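Local coordinates for protein Glp_546_48378_50642 (Giardia intestinalis, PDB 2QVW) that cleaves double-stranded RNA into fragments of 21 to 23 base pairs, the siRNAs that direct destruction of matching RNAs in RNA interference, at residues 430-435 against 536-541; 354-358 against 490-494. All coordinates share one frame; numbering follows the deposited sequence.

Interaction 1. Residues 430-435 against 536-541; sequences AKTLMS and ARGLWL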
loop_
_atom_site.group_PDB
_atom_site.type_symbol
_atom_site.label_atom_id
_atom_site.label_comp_id
_atom_site.label_asym_id
_atom_site.label_seq_id
_atom_site.Cartn_x
_atom_site.Cartn_y
_atom_site.Cartn_z
ATOM N N ALA A 430 8.390 16.602 -6.285
ATOM C CA ALA A 430 9.239 17.780 -6.234
ATOM C C ALA A 430 10.693 17.454 -5.863
ATOM O O ALA A 430 11.625 17.854 -6.559
ATOM C CB ALA A 430 8.654 18.795 -5.260
ATOM N N LYS A 431 10.884 16.712 -4.777
ATOM C CA LYS A 431 12.229 16.358 -4.321
ATOM C C LYS A 431 13.044 15.700 -5.421
ATOM O O LYS A 431 14.048 16.228 -5.872
ATOM C CB LYS A 431 12.201 15.352 -3.167
ATOM C CG LYS A 431 11.289 15.608 -1.983
ATOM C CD LYS A 431 11.440 14.391 -1.061
ATOM C CE LYS A 431 10.379 14.286 0.009
ATOM N NZ LYS A 431 10.455 12.971 0.703
ATOM N N THR A 432 12.580 14.522 -5.820
ATOM C CA THR A 432 13.215 13.679 -6.816
ATOM C C THR A 432 13.509 14.217 -8.218
ATOM O O THR A 432 14.634 14.082 -8.693
ATOM C CB THR A 432 12.419 12.370 -6.946
ATOM O OG1 THR A 432 11.037 12.673 -7.145
ATOM C CG2 THR A 432 12.546 11.538 -5.677
ATOM N N LEU A 433 12.522 14.814 -8.883
ATOM C CA LEU A 433 12.709 15.330 -10.244
ATOM C C LEU A 433 13.728 16.450 -10.347
ATOM O O LEU A 433 14.346 16.634 -11.392
ATOM C CB LEU A 433 11.393 15.843 -10.819
ATOM C CG LEU A 433 10.195 14.904 -10.926
ATOM C CD1 LEU A 433 9.096 15.625 -11.684
ATOM C CD2 LEU A 433 10.572 13.624 -11.639
ATOM N N MET A 434 13.883 17.202 -9.259
ATOM C CA MET A 434 14.810 18.336 -9.197
ATOM C C MET A 434 15.750 18.149 -8.017
ATOM O O MET A 434 15.313 17.895 -6.903
ATOM C CB MET A 434 14.029 19.637 -9.024
ATOM C CG MET A 434 12.853 19.739 -9.963
ATOM S SD MET A 434 11.497 20.695 -9.312
ATOM C CE MET A 434 11.587 22.058 -10.314
ATOM N N SER A 435 17.040 18.290 -8.268
ATOM C CA SER A 435 18.032 18.104 -7.231
ATOM C C SER A 435 19.376 18.647 -7.691
ATOM O O SER A 435 19.685 18.636 -8.889
ATOM C CB SER A 435 18.150 16.611 -6.913
ATOM O OG SER A 435 19.348 16.319 -6.242
ATOM N N ALA A 536 13.689 26.202 -8.657
ATOM C CA ALA A 536 13.043 25.178 -9.466
ATOM C C ALA A 536 11.844 24.617 -8.730
ATOM O O ALA A 536 10.723 24.697 -9.219
ATOM C CB ALA A 536 14.031 24.071 -9.784
ATOM N N ARG A 537 12.085 24.053 -7.550
ATOM C CA ARG A 537 11.014 23.485 -6.732
ATOM C C ARG A 537 9.892 24.513 -6.624
ATOM O O ARG A 537 8.777 24.289 -7.108
ATOM C CB ARG A 537 11.541 23.151 -5.333
ATOM C CG ARG A 537 12.749 22.219 -5.307
ATOM C CD ARG A 537 12.358 20.756 -5.156
ATOM N NE ARG A 537 13.517 19.865 -5.060
ATOM C CZ ARG A 537 14.487 19.980 -4.159
ATOM N NH1 ARG A 537 14.452 20.955 -3.264
ATOM N NH2 ARG A 537 15.485 19.107 -4.145
ATOM N N GLY A 538 10.215 25.646 -6.000
ATOM C CA GLY A 538 9.267 26.731 -5.823
ATOM C C GLY A 538 8.518 27.129 -7.078
ATOM O O GLY A 538 7.320 27.346 -7.032
ATOM N N LEU A 539 9.214 27.247 -8.199
ATOM C CA LEU A 539 8.549 27.605 -9.443
ATOM C C LEU A 539 7.724 26.447 -9.977
ATOM O O LEU A 539 6.725 26.654 -10.672
ATOM C CB LEU A 539 9.570 28.003 -10.498
ATOM C CG LEU A 539 9.923 29.481 -10.524
ATOM C CD1 LEU A 539 11.091 29.713 -11.454
ATOM C CD2 LEU A 539 8.698 30.270 -10.968
ATOM N N TRP A 540 8.161 25.228 -9.658
ATOM C CA TRP A 540 7.475 24.016 -10.088
ATOM C C TRP A 540 6.078 24.030 -9.506
ATOM O O TRP A 540 5.096 24.092 -10.248
ATOM C CB TRP A 540 8.256 22.781 -9.623
ATOM C CG TRP A 540 7.576 21.457 -9.872
ATOM C CD1 TRP A 540 6.973 20.664 -8.936
ATOM C CD2 TRP A 540 7.420 20.776 -11.132
ATOM N NE1 TRP A 540 6.450 19.535 -9.528
ATOM C CE2 TRP A 540 6.708 19.577 -10.874
ATOM C CE3 TRP A 540 7.811 21.060 -12.453
ATOM C CZ2 TRP A 540 6.379 18.660 -11.887
ATOM C CZ3 TRP A 540 7.485 20.144 -13.463
ATOM C CH2 TRP A 540 6.775 18.960 -13.169
ATOM N N LEU A 541 5.989 24.013 -8.180
ATOM C CA LEU A 541 4.689 24.014 -7.521
ATOM C C LEU A 541 4.153 25.396 -7.213
ATOM O O LEU A 541 3.128 25.534 -6.553
ATOM C CB LEU A 541 4.745 23.215 -6.220
ATOM C CG LEU A 541 6.013 22.458 -5.813
ATOM C CD1 LEU A 541 7.015 23.407 -5.184
ATOM C CD2 LEU A 541 5.630 21.387 -4.809
#
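Ala430 O, a carbonyl near the end of helix 421-433, takes a weak hydrogen bond from Arg537 NE at 3.1 Å, with an N-H...O angle of only 123°. Arg537 NE and NH2 also turn toward Met434 O, just past the helix, but that oxygen's position is doubtful. A bend at chi2 (-93°) brings the long arginine chain across so that the guanidinium presents its edge to these carbonyls. A positive group suits the place, since the C-terminal end of a helix is expected to carry partial negative charge.

Beside this polar patch the packing is apolar. Ala430 is small enough to let the helices come close, its CB lying 4.0 Å from Leu541 CD2. The flexible Met434 chain reaches over to Trp540 in a Met-aromatic contact, with SD 4.5 Å from the centroid of the five-membered ring and oblique to it. Leu433 CD1 meets the far end of the indole at Trp540 CZ2, 4.1 Å away.

Helix 500-516 borders the contact, with Phe513 on Ala430 and Ser514 beside Arg537, while Leu353 and Leu356 of helix 330-356 pack against Trp540. Backbone bonds from Leu433 to Cys483 and from Ser435 to Val481 join the outgoing chain to a neighbouring loop.

Interaction 2. Residues 354-358 against 490-494; sequences LCLFP and MFLER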
loop_
_atom_site.group_PDB
_atom_site.type_symbol
_atom_site.label_atom_id
_atom_site.label_comp_id
_atom_site.label_asym_id
_atom_site.label_seq_id
_atom_site.Cartn_x
_atom_site.Cartn_y
_atom_site.Cartn_z
ATOM N N LEU A 354 2.483 22.984 -17.398
ATOM C CA LEU A 354 1.633 23.986 -18.027
ATOM C C LEU A 354 1.923 25.336 -17.388
ATOM O O LEU A 354 2.092 26.334 -18.082
ATOM C CB LEU A 354 0.161 23.633 -17.815
ATOM C CG LEU A 354 -0.727 23.251 -19.011
ATOM C CD1 LEU A 354 -0.079 22.153 -19.810
ATOM C CD2 LEU A 354 -2.093 22.793 -18.513
ATOM N N CYS A 355 1.975 25.352 -16.058
ATOM C CA CYS A 355 2.247 26.560 -15.298
ATOM C C CYS A 355 3.712 26.968 -15.329
ATOM O O CYS A 355 4.032 28.155 -15.289
ATOM C CB CYS A 355 1.813 26.378 -13.846
ATOM S SG CYS A 355 0.035 26.320 -13.610
ATOM N N LEU A 356 4.611 25.998 -15.395
ATOM C CA LEU A 356 6.030 26.325 -15.418
ATOM C C LEU A 356 6.433 26.936 -16.752
ATOM O O LEU A 356 7.387 27.704 -16.830
ATOM C CB LEU A 356 6.862 25.078 -15.154
ATOM C CG LEU A 356 8.371 25.295 -15.107
ATOM C CD1 LEU A 356 8.719 26.389 -14.103
ATOM C CD2 LEU A 356 9.042 23.988 -14.729
ATOM N N PHE A 357 5.699 26.574 -17.800
ATOM C CA PHE A 357 5.931 27.075 -19.155
ATOM C C PHE A 357 4.555 27.452 -19.729
ATOM O O PHE A 357 4.051 26.803 -20.659
ATOM C CB PHE A 357 6.571 25.986 -20.018
ATOM C CG PHE A 357 7.871 25.467 -19.482
ATOM C CD1 PHE A 357 9.024 26.239 -19.555
ATOM C CD2 PHE A 357 7.951 24.194 -18.932
ATOM C CE1 PHE A 357 10.237 25.747 -19.090
ATOM C CE2 PHE A 357 9.158 23.698 -18.466
ATOM C CZ PHE A 357 10.299 24.472 -18.545
ATOM N N PRO A 358 3.936 28.513 -19.173
ATOM C CA PRO A 358 2.621 29.013 -19.580
ATOM C C PRO A 358 2.524 29.427 -21.035
ATOM O O PRO A 358 1.427 29.555 -21.586
ATOM C CB PRO A 358 2.404 30.180 -18.631
ATOM C CG PRO A 358 3.776 30.708 -18.479
ATOM C CD PRO A 358 4.562 29.453 -18.228
ATOM N N MET A 490 15.431 24.326 -20.620
ATOM C CA MET A 490 14.183 25.055 -20.775
ATOM C C MET A 490 13.846 25.811 -19.504
ATOM O O MET A 490 13.258 26.895 -19.541
ATOM C CB MET A 490 13.053 24.083 -21.115
ATOM C CG MET A 490 13.027 23.663 -22.567
ATOM S SD MET A 490 11.541 24.278 -23.349
ATOM C CE MET A 490 11.699 26.046 -23.032
ATOM N N PHE A 491 14.224 25.233 -18.375
ATOM C CA PHE A 491 13.943 25.860 -17.107
ATOM C C PHE A 491 14.642 27.203 -17.005
ATOM O O PHE A 491 13.987 28.238 -16.847
ATOM C CB PHE A 491 14.385 24.946 -15.966
ATOM C CG PHE A 491 14.182 25.539 -14.607
ATOM C CD1 PHE A 491 12.925 25.994 -14.208
ATOM C CD2 PHE A 491 15.248 25.661 -13.728
ATOM C CE1 PHE A 491 12.740 26.565 -12.952
ATOM C CE2 PHE A 491 15.071 26.232 -12.470
ATOM C CZ PHE A 491 13.814 26.684 -12.084
ATOM N N LEU A 492 15.971 27.183 -17.110
ATOM C CA LEU A 492 16.779 28.397 -17.009
ATOM C C LEU A 492 16.266 29.480 -17.932
ATOM O O LEU A 492 16.274 30.653 -17.580
ATOM C CB LEU A 492 18.236 28.093 -17.334
ATOM C CG LEU A 492 18.913 27.047 -16.444
ATOM C CD1 LEU A 492 20.359 26.874 -16.890
ATOM C CD2 LEU A 492 18.841 27.469 -14.981
ATOM N N GLU A 493 15.808 29.086 -19.112
ATOM C CA GLU A 493 15.282 30.058 -20.054
ATOM C C GLU A 493 14.109 30.790 -19.409
ATOM O O GLU A 493 14.021 32.013 -19.470
ATOM C CB GLU A 493 14.816 29.373 -21.335
ATOM C CG GLU A 493 14.806 30.302 -22.550
ATOM C CD GLU A 493 14.102 31.646 -22.288
ATOM O OE1 GLU A 493 12.892 31.639 -21.960
ATOM O OE2 GLU A 493 14.763 32.708 -22.409
ATOM N N ARG A 494 13.203 30.045 -18.791
ATOM C CA ARG A 494 12.056 30.664 -18.144
ATOM C C ARG A 494 12.504 31.746 -17.171
ATOM O O ARG A 494 11.995 32.863 -17.193
ATOM C CB ARG A 494 11.239 29.617 -17.392
ATOM C CG ARG A 494 10.011 30.198 -16.700
ATOM C CD ARG A 494 9.018 30.741 -17.711
ATOM N NE ARG A 494 8.325 31.940 -17.247
ATOM C CZ ARG A 494 7.544 32.002 -16.172
ATOM N NH1 ARG A 494 7.343 30.927 -15.427
ATOM N NH2 ARG A 494 6.953 33.146 -15.844
#
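Phe357, the first residue to leave helical geometry after helix 330-356, has its CA 7.2 Å from the CA of Arg494 on helix 486-497, and no hydrogen bond joins the two segments. Side chains meet both side chains and backbone carbonyls. With CG anti to the carbonyl carbon (chi1 -58°), the Phe357 ring reaches helix 486-497 edge first, and CE1 lies 3.3 Å from Met490 O, which is in the ring plane. CZ touches Met490 CB at 3.8 Å.

The unbranched methionine can fold back, bent at chi2 and chi3, to set SD above one face of the ring, at a distant 5.0 Å from its centroid. Leu356 CG lies over the opposite face, toward the rim; a flat ring suits this place between sulfur and leucine branch. Leu356 CD1 meets the edge of Phe491 at CE1, 4.2 Å away.

The aliphatic CG and CD of Arg494 each pass 3.6 Å from Leu356 O. NH1 approaches that oxygen obliquely, at 3.5 Å, while Pro358 CD lies over one guanidinium face, toward its rim.

A distant Met-aromatic contact thus packs helix 486-497 against the C-terminal end of helix 330-356 of the first RNase III domain, which carries Glu338, a probable manganese ligand; Pro358 itself belongs to a manganese site with Asp359.

In the fold
Interactions 1 and 2 adjoin, their centres 12 Å apart, and their segments alternate along the chain: 354-358, 430-435, 490-494, 536-541. Helix 528-542 bridges them. Trp540 CE3 packs 3.9 Å from Leu356 CD2, and Leu539 CD1 lies 3.9 Å from Phe491 CE1, so one apolar core runs through both contacts. Neither contact forms the catalytic metal centre. From interaction 1, the Leu433 side chain is about 10 Å from that of Glu409, a probable manganese ligand, and the Trp540 side chain is about 12 Å from a bound manganese ion. In interaction 2, the Pro358 side chain comes to about 3 Å from the manganese ion of the Pro358 and Asp359 site, a site distinct from Glu338, Asp406 and Glu409.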